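PDB 3ORY: flap endonuclease 1 from Desulfurococcus amylolyticus, which probably cleaves 5' flaps from branched DNA in a structure-specific way, as flap endonucleases of the XPG family do in DNA replication and repair. Local coordinates for residues R78-V90 with A336-I348. Numbering follows the deposited sequence.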
ATOM      1  N   ARG A  78      -6.242  -8.084  -9.569  1.00 30.71           N
ATOM      2  CA  ARG A  78      -4.856  -7.623  -9.559  1.00 30.58           C
ATOM      3  C   ARG A  78      -3.887  -8.766  -9.273  1.00 30.02           C
ATOM      4  O   ARG A  78      -2.825  -8.845  -9.894  1.00 29.70           O
ATOM      5  CB  ARG A  78      -4.656  -6.486  -8.553  1.00 30.38           C
ATOM      6  CG  ARG A  78      -3.209  -6.014  -8.382  1.00 33.26           C
ATOM      7  CD  ARG A  78      -2.636  -5.439  -9.684  1.00 37.96           C
ATOM      8  NE  ARG A  78      -3.479  -4.382 -10.247  1.00 40.18           N
ATOM      9  CZ  ARG A  78      -3.046  -3.457 -11.103  1.00 42.94           C
ATOM     10  NH1 ARG A  78      -1.777  -3.443 -11.484  1.00 43.24           N
ATOM     11  NH2 ARG A  78      -3.878  -2.536 -11.564  1.00 44.09           N
ATOM     12  N   THR A  79      -4.254  -9.654  -8.346  1.00 29.05           N
ATOM     13  CA  THR A  79      -3.395 -10.799  -8.025  1.00 28.78           C
ATOM     14  C   THR A  79      -3.249 -11.725  -9.232  1.00 29.75           C
ATOM     15  O   THR A  79      -2.156 -12.226  -9.497  1.00 29.37           O
ATOM     16  CB  THR A  79      -3.880 -11.585  -6.794  1.00 28.26           C
ATOM     17  OG1 THR A  79      -3.934 -10.702  -5.663  1.00 26.99           O
ATOM     18  CG2 THR A  79      -2.928 -12.740  -6.470  1.00 27.40           C
ATOM     19  N   ILE A  80      -4.355 -11.942  -9.942  1.00 30.36           N
ATOM     20  CA  ILE A  80      -4.342 -12.702 -11.199  1.00 32.36           C
ATOM     21  C   ILE A  80      -3.357 -12.085 -12.187  1.00 33.52           C
ATOM     22  O   ILE A  80      -2.519 -12.793 -12.743  1.00 34.09           O
ATOM     23  CB  ILE A  80      -5.747 -12.814 -11.837  1.00 32.17           C
ATOM     24  CG1 ILE A  80      -6.634 -13.710 -10.976  1.00 31.93           C
ATOM     25  CG2 ILE A  80      -5.669 -13.407 -13.270  1.00 33.42           C
ATOM     26  CD1 ILE A  80      -8.060 -13.819 -11.481  1.00 31.59           C
ATOM     27  N   ASN A  81      -3.445 -10.767 -12.378  1.00 34.81           N
ATOM     28  CA  ASN A  81      -2.545 -10.048 -13.302  1.00 36.22           C
ATOM     29  C   ASN A  81      -1.084 -10.195 -12.933  1.00 35.53           C
ATOM     30  O   ASN A  81      -0.229 -10.362 -13.803  1.00 35.51           O
ATOM     31  CB  ASN A  81      -2.864  -8.563 -13.330  1.00 37.28           C
ATOM     32  CG  ASN A  81      -4.129  -8.251 -14.069  1.00 41.95           C
ATOM     33  OD1 ASN A  81      -4.420  -8.816 -15.147  1.00 46.07           O
ATOM     34  ND2 ASN A  81      -4.898  -7.317 -13.512  1.00 45.84           N
ATOM     35  N   ILE A  82      -0.816 -10.118 -11.633  1.00 34.17           N
ATOM     36  CA  ILE A  82       0.536 -10.223 -11.093  1.00 33.96           C
ATOM     37  C   ILE A  82       1.106 -11.612 -11.396  1.00 34.35           C
ATOM     38  O   ILE A  82       2.216 -11.738 -11.904  1.00 34.75           O
ATOM     39  CB  ILE A  82       0.528  -9.893  -9.576  1.00 32.64           C
ATOM     40  CG1 ILE A  82       0.351  -8.387  -9.378  1.00 32.30           C
ATOM     41  CG2 ILE A  82       1.789 -10.356  -8.893  1.00 32.86           C
ATOM     42  CD1 ILE A  82       0.138  -7.983  -7.921  1.00 29.54           C
ATOM     43  N   VAL A  83       0.316 -12.641 -11.115  1.00 34.43           N
ATOM     44  CA  VAL A  83       0.669 -14.023 -11.460  1.00 35.50           C
ATOM     45  C   VAL A  83       0.855 -14.229 -12.976  1.00 36.65           C
ATOM     46  O   VAL A  83       1.809 -14.894 -13.392  1.00 37.00           O
ATOM     47  CB  VAL A  83      -0.359 -15.027 -10.878  1.00 35.31           C
ATOM     48  CG1 VAL A  83      -0.147 -16.425 -11.443  1.00 35.96           C
ATOM     49  CG2 VAL A  83      -0.267 -15.053  -9.336  1.00 34.15           C
ATOM     50  N   GLU A  84      -0.033 -13.645 -13.786  1.00 37.42           N
ATOM     51  CA  GLU A  84       0.064 -13.723 -15.264  1.00 38.95           C
ATOM     52  C   GLU A  84       1.335 -13.072 -15.803  1.00 39.55           C
ATOM     53  O   GLU A  84       1.834 -13.441 -16.874  1.00 40.53           O
ATOM     54  CB  GLU A  84      -1.170 -13.109 -15.938  1.00 39.23           C
ATOM     55  CG  GLU A  84      -2.403 -14.016 -15.897  1.00 41.24           C
ATOM     56  CD  GLU A  84      -3.699 -13.322 -16.294  1.00 44.20           C
ATOM     57  OE1 GLU A  84      -3.708 -12.084 -16.447  1.00 46.15           O
ATOM     58  OE2 GLU A  84      -4.723 -14.024 -16.446  1.00 45.94           O
ATOM     59  N   ALA A  85       1.853 -12.099 -15.059  1.00 38.63           N
ATOM     60  CA  ALA A  85       3.127 -11.477 -15.379  1.00 38.69           C
ATOM     61  C   ALA A  85       4.332 -12.315 -14.938  1.00 38.48           C
ATOM     62  O   ALA A  85       5.476 -11.953 -15.225  1.00 38.70           O
ATOM     63  CB  ALA A  85       3.191 -10.093 -14.762  1.00 38.42           C
ATOM     64  N   GLY A  86       4.082 -13.421 -14.236  1.00 37.89           N
ATOM     65  CA  GLY A  86       5.160 -14.310 -13.779  1.00 37.75           C
ATOM     66  C   GLY A  86       5.704 -13.987 -12.394  1.00 36.75           C
ATOM     67  O   GLY A  86       6.651 -14.624 -11.924  1.00 36.68           O
ATOM     68  N   ILE A  87       5.104 -12.997 -11.739  1.00 35.74           N
ATOM     69  CA  ILE A  87       5.485 -12.627 -10.372  1.00 34.62           C
ATOM     70  C   ILE A  87       4.911 -13.647  -9.381  1.00 33.81           C
ATOM     71  O   ILE A  87       3.792 -14.125  -9.550  1.00 33.89           O
ATOM     72  CB  ILE A  87       5.044 -11.180 -10.024  1.00 33.89           C
ATOM     73  CG1 ILE A  87       5.830 -10.161 -10.863  1.00 35.10           C
ATOM     74  CG2 ILE A  87       5.237 -10.885  -8.544  1.00 32.69           C
ATOM     75  CD1 ILE A  87       5.134  -8.812 -11.008  1.00 35.72           C
ATOM     76  N   LYS A  88       5.696 -13.989  -8.368  1.00 33.46           N
ATOM     77  CA  LYS A  88       5.237 -14.884  -7.310  1.00 33.39           C
ATOM     78  C   LYS A  88       4.856 -14.049  -6.090  1.00 32.01           C
ATOM     79  O   LYS A  88       5.721 -13.679  -5.294  1.00 31.82           O
ATOM     80  CB  LYS A  88       6.312 -15.928  -6.986  1.00 34.18           C
ATOM     81  CG  LYS A  88       6.677 -16.798  -8.197  1.00 37.06           C
ATOM     82  CD  LYS A  88       7.680 -17.880  -7.844  1.00 41.46           C
ATOM     83  CE  LYS A  88       7.863 -18.826  -9.025  1.00 44.56           C
ATOM     84  NZ  LYS A  88       9.092 -19.642  -8.885  1.00 46.48           N
ATOM     85  N   PRO A  89       3.556 -13.731  -5.947  1.00 31.51           N
ATOM     86  CA  PRO A  89       3.185 -12.828  -4.863  1.00 30.42           C
ATOM     87  C   PRO A  89       2.925 -13.533  -3.538  1.00 29.79           C
ATOM     88  O   PRO A  89       2.440 -14.671  -3.502  1.00 29.73           O
ATOM     89  CB  PRO A  89       1.899 -12.177  -5.388  1.00 30.46           C
ATOM     90  CG  PRO A  89       1.253 -13.252  -6.237  1.00 30.89           C
ATOM     91  CD  PRO A  89       2.374 -14.180  -6.713  1.00 31.09           C
ATOM     92  N   VAL A  90       3.261 -12.841  -2.454  1.00 29.00           N
ATOM     93  CA  VAL A  90       2.893 -13.254  -1.111  1.00 28.20           C
ATOM     94  C   VAL A  90       2.462 -11.987  -0.369  1.00 27.33           C
ATOM     95  O   VAL A  90       3.121 -10.947  -0.460  1.00 27.49           O
ATOM     96  CB  VAL A  90       4.054 -14.000  -0.374  1.00 28.71           C
ATOM     97  CG1 VAL A  90       5.378 -13.225  -0.460  1.00 29.49           C
ATOM     98  CG2 VAL A  90       3.685 -14.311   1.095  1.00 27.92           C
ATOM     99  N   ALA A 336     -11.980 -15.387 -15.688  1.00 36.46           N
ATOM    100  CA  ALA A 336     -10.725 -15.043 -15.017  1.00 35.94           C
ATOM    101  C   ALA A 336     -10.061 -16.273 -14.389  1.00 35.94           C
ATOM    102  O   ALA A 336      -8.845 -16.448 -14.500  1.00 35.62           O
ATOM    103  CB  ALA A 336     -10.944 -13.949 -13.973  1.00 35.39           C
ATOM    104  N   LEU A 337     -10.856 -17.119 -13.731  1.00 35.69           N
ATOM    105  CA  LEU A 337     -10.331 -18.351 -13.135  1.00 35.91           C
ATOM    106  C   LEU A 337      -9.704 -19.291 -14.179  1.00 37.44           C
ATOM    107  O   LEU A 337      -8.629 -19.851 -13.947  1.00 37.11           O
ATOM    108  CB  LEU A 337     -11.415 -19.081 -12.333  1.00 35.58           C
ATOM    109  CG  LEU A 337     -11.739 -18.507 -10.947  1.00 33.65           C
ATOM    110  CD1 LEU A 337     -13.022 -19.142 -10.416  1.00 33.26           C
ATOM    111  CD2 LEU A 337     -10.560 -18.684  -9.967  1.00 31.64           C
ATOM    112  N   GLU A 338     -10.373 -19.451 -15.320  1.00 38.92           N
ATOM    113  CA  GLU A 338      -9.826 -20.225 -16.440  1.00 41.15           C
ATOM    114  C   GLU A 338      -8.410 -19.763 -16.774  1.00 41.48           C
ATOM    115  O   GLU A 338      -7.482 -20.573 -16.842  1.00 42.09           O
ATOM    116  CB  GLU A 338     -10.694 -20.068 -17.686  1.00 42.10           C
ATOM    117  CG  GLU A 338     -12.079 -20.670 -17.611  1.00 44.98           C
ATOM    118  CD  GLU A 338     -12.888 -20.373 -18.867  1.00 48.89           C
ATOM    119  OE1 GLU A 338     -12.287 -19.936 -19.872  1.00 50.70           O
ATOM    120  OE2 GLU A 338     -14.120 -20.568 -18.847  1.00 51.61           O
ATOM    121  N   ARG A 339      -8.249 -18.458 -16.975  1.00 41.59           N
ATOM    122  CA  ARG A 339      -6.939 -17.883 -17.281  1.00 42.04           C
ATOM    123  C   ARG A 339      -5.973 -18.010 -16.105  1.00 40.65           C
ATOM    124  O   ARG A 339      -4.801 -18.341 -16.292  1.00 40.54           O
ATOM    125  CB  ARG A 339      -7.080 -16.422 -17.713  1.00 42.59           C
ATOM    126  CG  ARG A 339      -7.516 -16.262 -19.156  1.00 46.73           C
ATOM    127  CD  ARG A 339      -8.292 -14.977 -19.365  1.00 51.77           C
ATOM    128  NE  ARG A 339      -9.030 -15.010 -20.632  1.00 56.87           N
ATOM    129  CZ  ARG A 339      -9.950 -14.117 -20.997  1.00 58.67           C
ATOM    130  NH1 ARG A 339     -10.566 -14.236 -22.165  1.00 59.80           N
ATOM    131  NH2 ARG A 339     -10.262 -13.104 -20.191  1.00 59.66           N
ATOM    132  N   TYR A 340      -6.476 -17.771 -14.895  1.00 39.10           N
ATOM    133  CA  TYR A 340      -5.635 -17.799 -13.708  1.00 38.02           C
ATOM    134  C   TYR A 340      -5.031 -19.172 -13.440  1.00 38.63           C
ATOM    135  O   TYR A 340      -3.838 -19.267 -13.155  1.00 38.33           O
ATOM    136  CB  TYR A 340      -6.393 -17.290 -12.470  1.00 37.06           C
ATOM    137  CG  TYR A 340      -5.639 -17.450 -11.164  1.00 35.35           C
ATOM    138  CD1 TYR A 340      -4.408 -16.809 -10.948  1.00 35.54           C
ATOM    139  CD2 TYR A 340      -6.166 -18.228 -10.130  1.00 35.61           C
ATOM    140  CE1 TYR A 340      -3.721 -16.949  -9.727  1.00 34.48           C
ATOM    141  CE2 TYR A 340      -5.492 -18.371  -8.908  1.00 34.37           C
ATOM    142  CZ  TYR A 340      -4.268 -17.731  -8.720  1.00 34.32           C
ATOM    143  OH  TYR A 340      -3.611 -17.891  -7.520  1.00 34.87           O
ATOM    144  N   VAL A 341      -5.839 -20.230 -13.532  1.00 39.35           N
ATOM    145  CA  VAL A 341      -5.322 -21.581 -13.273  1.00 40.76           C
ATOM    146  C   VAL A 341      -4.227 -21.982 -14.273  1.00 42.27           C
ATOM    147  O   VAL A 341      -3.234 -22.611 -13.898  1.00 42.25           O
ATOM    148  CB  VAL A 341      -6.431 -22.673 -13.151  1.00 40.99           C
ATOM    149  CG1 VAL A 341      -7.354 -22.374 -11.958  1.00 40.32           C
ATOM    150  CG2 VAL A 341      -7.236 -22.835 -14.438  1.00 41.81           C
ATOM    151  N   LYS A 342      -4.398 -21.589 -15.533  1.00 43.87           N
ATOM    152  CA  LYS A 342      -3.384 -21.853 -16.554  1.00 45.95           C
ATOM    153  C   LYS A 342      -2.084 -21.118 -16.246  1.00 45.82           C
ATOM    154  O   LYS A 342      -1.010 -21.724 -16.233  1.00 45.99           O
ATOM    155  CB  LYS A 342      -3.899 -21.504 -17.954  1.00 47.07           C
ATOM    156  CG  LYS A 342      -5.066 -22.383 -18.451  1.00 50.23           C
ATOM    157  CD  LYS A 342      -4.641 -23.821 -18.834  1.00 55.93           C
ATOM    158  CE  LYS A 342      -4.722 -24.808 -17.649  1.00 57.23           C
ATOM    159  NZ  LYS A 342      -6.106 -24.983 -17.108  1.00 58.51           N
ATOM    160  N   ALA A 343      -2.192 -19.823 -15.958  1.00 45.81           N
ATOM    161  CA  ALA A 343      -1.017 -19.015 -15.645  1.00 46.03           C
ATOM    162  C   ALA A 343      -0.334 -19.490 -14.356  1.00 46.07           C
ATOM    163  O   ALA A 343       0.891 -19.464 -14.260  1.00 45.89           O
ATOM    164  CB  ALA A 343      -1.385 -17.541 -15.570  1.00 45.52           C
ATOM    165  N   PHE A 344      -1.127 -19.949 -13.383  1.00 46.26           N
ATOM    166  CA  PHE A 344      -0.593 -20.482 -12.123  1.00 46.66           C
ATOM    167  C   PHE A 344       0.275 -21.715 -12.371  1.00 48.01           C
ATOM    168  O   PHE A 344       1.382 -21.819 -11.856  1.00 47.50           O
ATOM    169  CB  PHE A 344      -1.733 -20.839 -11.156  1.00 46.16           C
ATOM    170  CG  PHE A 344      -1.273 -21.146  -9.755  1.00 45.82           C
ATOM    171  CD1 PHE A 344      -1.360 -20.179  -8.757  1.00 45.42           C
ATOM    172  CD2 PHE A 344      -0.765 -22.402  -9.428  1.00 46.78           C
ATOM    173  CE1 PHE A 344      -0.939 -20.454  -7.450  1.00 44.65           C
ATOM    174  CE2 PHE A 344      -0.339 -22.683  -8.126  1.00 46.61           C
ATOM    175  CZ  PHE A 344      -0.424 -21.707  -7.143  1.00 45.30           C
ATOM    176  N   LYS A 345      -0.262 -22.645 -13.154  1.00 50.00           N
ATOM    177  CA  LYS A 345       0.424 -23.878 -13.529  1.00 52.55           C
ATOM    178  C   LYS A 345       1.745 -23.583 -14.263  1.00 53.79           C
ATOM    179  O   LYS A 345       2.758 -24.224 -13.997  1.00 54.15           O
ATOM    180  CB  LYS A 345      -0.525 -24.731 -14.384  1.00 53.46           C
ATOM    181  CG  LYS A 345      -0.050 -26.134 -14.776  1.00 56.29           C
ATOM    182  CD  LYS A 345      -1.185 -26.872 -15.506  1.00 59.46           C
ATOM    183  CE  LYS A 345      -0.682 -27.767 -16.640  1.00 62.22           C
ATOM    184  NZ  LYS A 345      -0.331 -29.151 -16.193  1.00 64.15           N
ATOM    185  N   GLU A 346       1.725 -22.595 -15.159  1.00 54.94           N
ATOM    186  CA  GLU A 346       2.894 -22.242 -15.972  1.00 56.87           C
ATOM    187  C   GLU A 346       3.952 -21.430 -15.214  1.00 56.60           C
ATOM    188  O   GLU A 346       5.149 -21.705 -15.336  1.00 56.80           O
ATOM    189  CB  GLU A 346       2.465 -21.487 -17.242  1.00 57.43           C
ATOM    190  CG  GLU A 346       1.763 -22.357 -18.297  1.00 60.69           C
ATOM    191  CD  GLU A 346       0.892 -21.555 -19.277  1.00 63.50           C
ATOM    192  OE1 GLU A 346       0.614 -20.361 -19.013  1.00 64.38           O
ATOM    193  OE2 GLU A 346       0.474 -22.128 -20.311  1.00 65.16           O
ATOM    194  N   ASN A 347       3.507 -20.439 -14.441  1.00 56.24           N
ATOM    195  CA  ASN A 347       4.412 -19.465 -13.816  1.00 56.50           C
ATOM    196  C   ASN A 347       4.850 -19.792 -12.393  1.00 56.61           C
ATOM    197  O   ASN A 347       5.913 -19.354 -11.951  1.00 56.35           O
ATOM    198  CB  ASN A 347       3.807 -18.057 -13.862  1.00 55.61           C
ATOM    199  CG  ASN A 347       3.675 -17.518 -15.279  1.00 56.76           C
ATOM    200  OD1 ASN A 347       4.208 -18.089 -16.234  1.00 57.54           O
ATOM    201  ND2 ASN A 347       2.960 -16.409 -15.420  1.00 55.86           N
ATOM    202  N   ILE A 348       4.028 -20.550 -11.677  1.00 57.29           N
ATOM    203  CA  ILE A 348       4.318 -20.891 -10.284  1.00 57.81           C
ATOM    204  C   ILE A 348       4.721 -22.363 -10.145  1.00 59.10           C
ATOM    205  O   ILE A 348       5.661 -22.680  -9.412  1.00 59.16           O
ATOM    206  CB  ILE A 348       3.164 -20.457  -9.344  1.00 56.90           C
ATOM    207  CG1 ILE A 348       3.125 -18.923  -9.275  1.00 56.85           C
ATOM    208  CG2 ILE A 348       3.335 -21.056  -7.956  1.00 56.36           C
ATOM    209  CD1 ILE A 348       1.830 -18.336  -8.777  1.00 57.71           C
TER
HETATM  210  O   HOH W   1       7.175 -17.211 -12.210  1.00 48.03           O
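Helix 78-84 and helix 336-347 pack in roughly the same N-to-C direction, their axes inclined by 37° and 9.2 Å apart at closest approach, with Ile80 beside Tyr340 and Gly86 beside Asn347. At the start of the interface Ile80 crosses the tyrosine obliquely near its CB, its CG1 3.8 Å from Tyr340 CD1, while its CD1 reaches on to the methyl of Ala336. With CG of Tyr340 anti to the backbone N (chi1 173°), the ring runs past Ile80 and Val83, and its hydroxyl is hydrogen-bonded to the carbonyl of Met156. Val83 comes next: CG2 meets the ring at its edge, in plane, 4.0 Å from Tyr340 CE1, and both methyls close on the tip of Ile348, whose CD1 is 3.8 Å from Val83 CG1. On the other flank the aliphatic part of Glu84 rests against Ala343, with Glu84 CG 3.7 Å from Ala343 CB. The polar link is made at the helix end, where Asn347 ND2 donates to Val83 O over 2.8 Å, nearly straight at 168° and within both the carbonyl and amide planes. That oxygen also accepts from Gly86 N, so one carbonyl serves both the turn and the neighbouring helix. Replacing Asn347 with alanine would keep the Gly86 bond to Val83 O but is likely to cost that oxygen its link to helix 336-347 and open a gap beside Gly86. Lys88 extends along the same end of the contact, with CE near the Asn347 carbonyl. Gly86, at positive phi, closes helix 70-84 in a Schellman motif, the turn leading into strand 88-93 of the central sheet; helix 330-347, the last one modelled, thus docks on an alpha-to-beta connection of the PIN-like nuclease core.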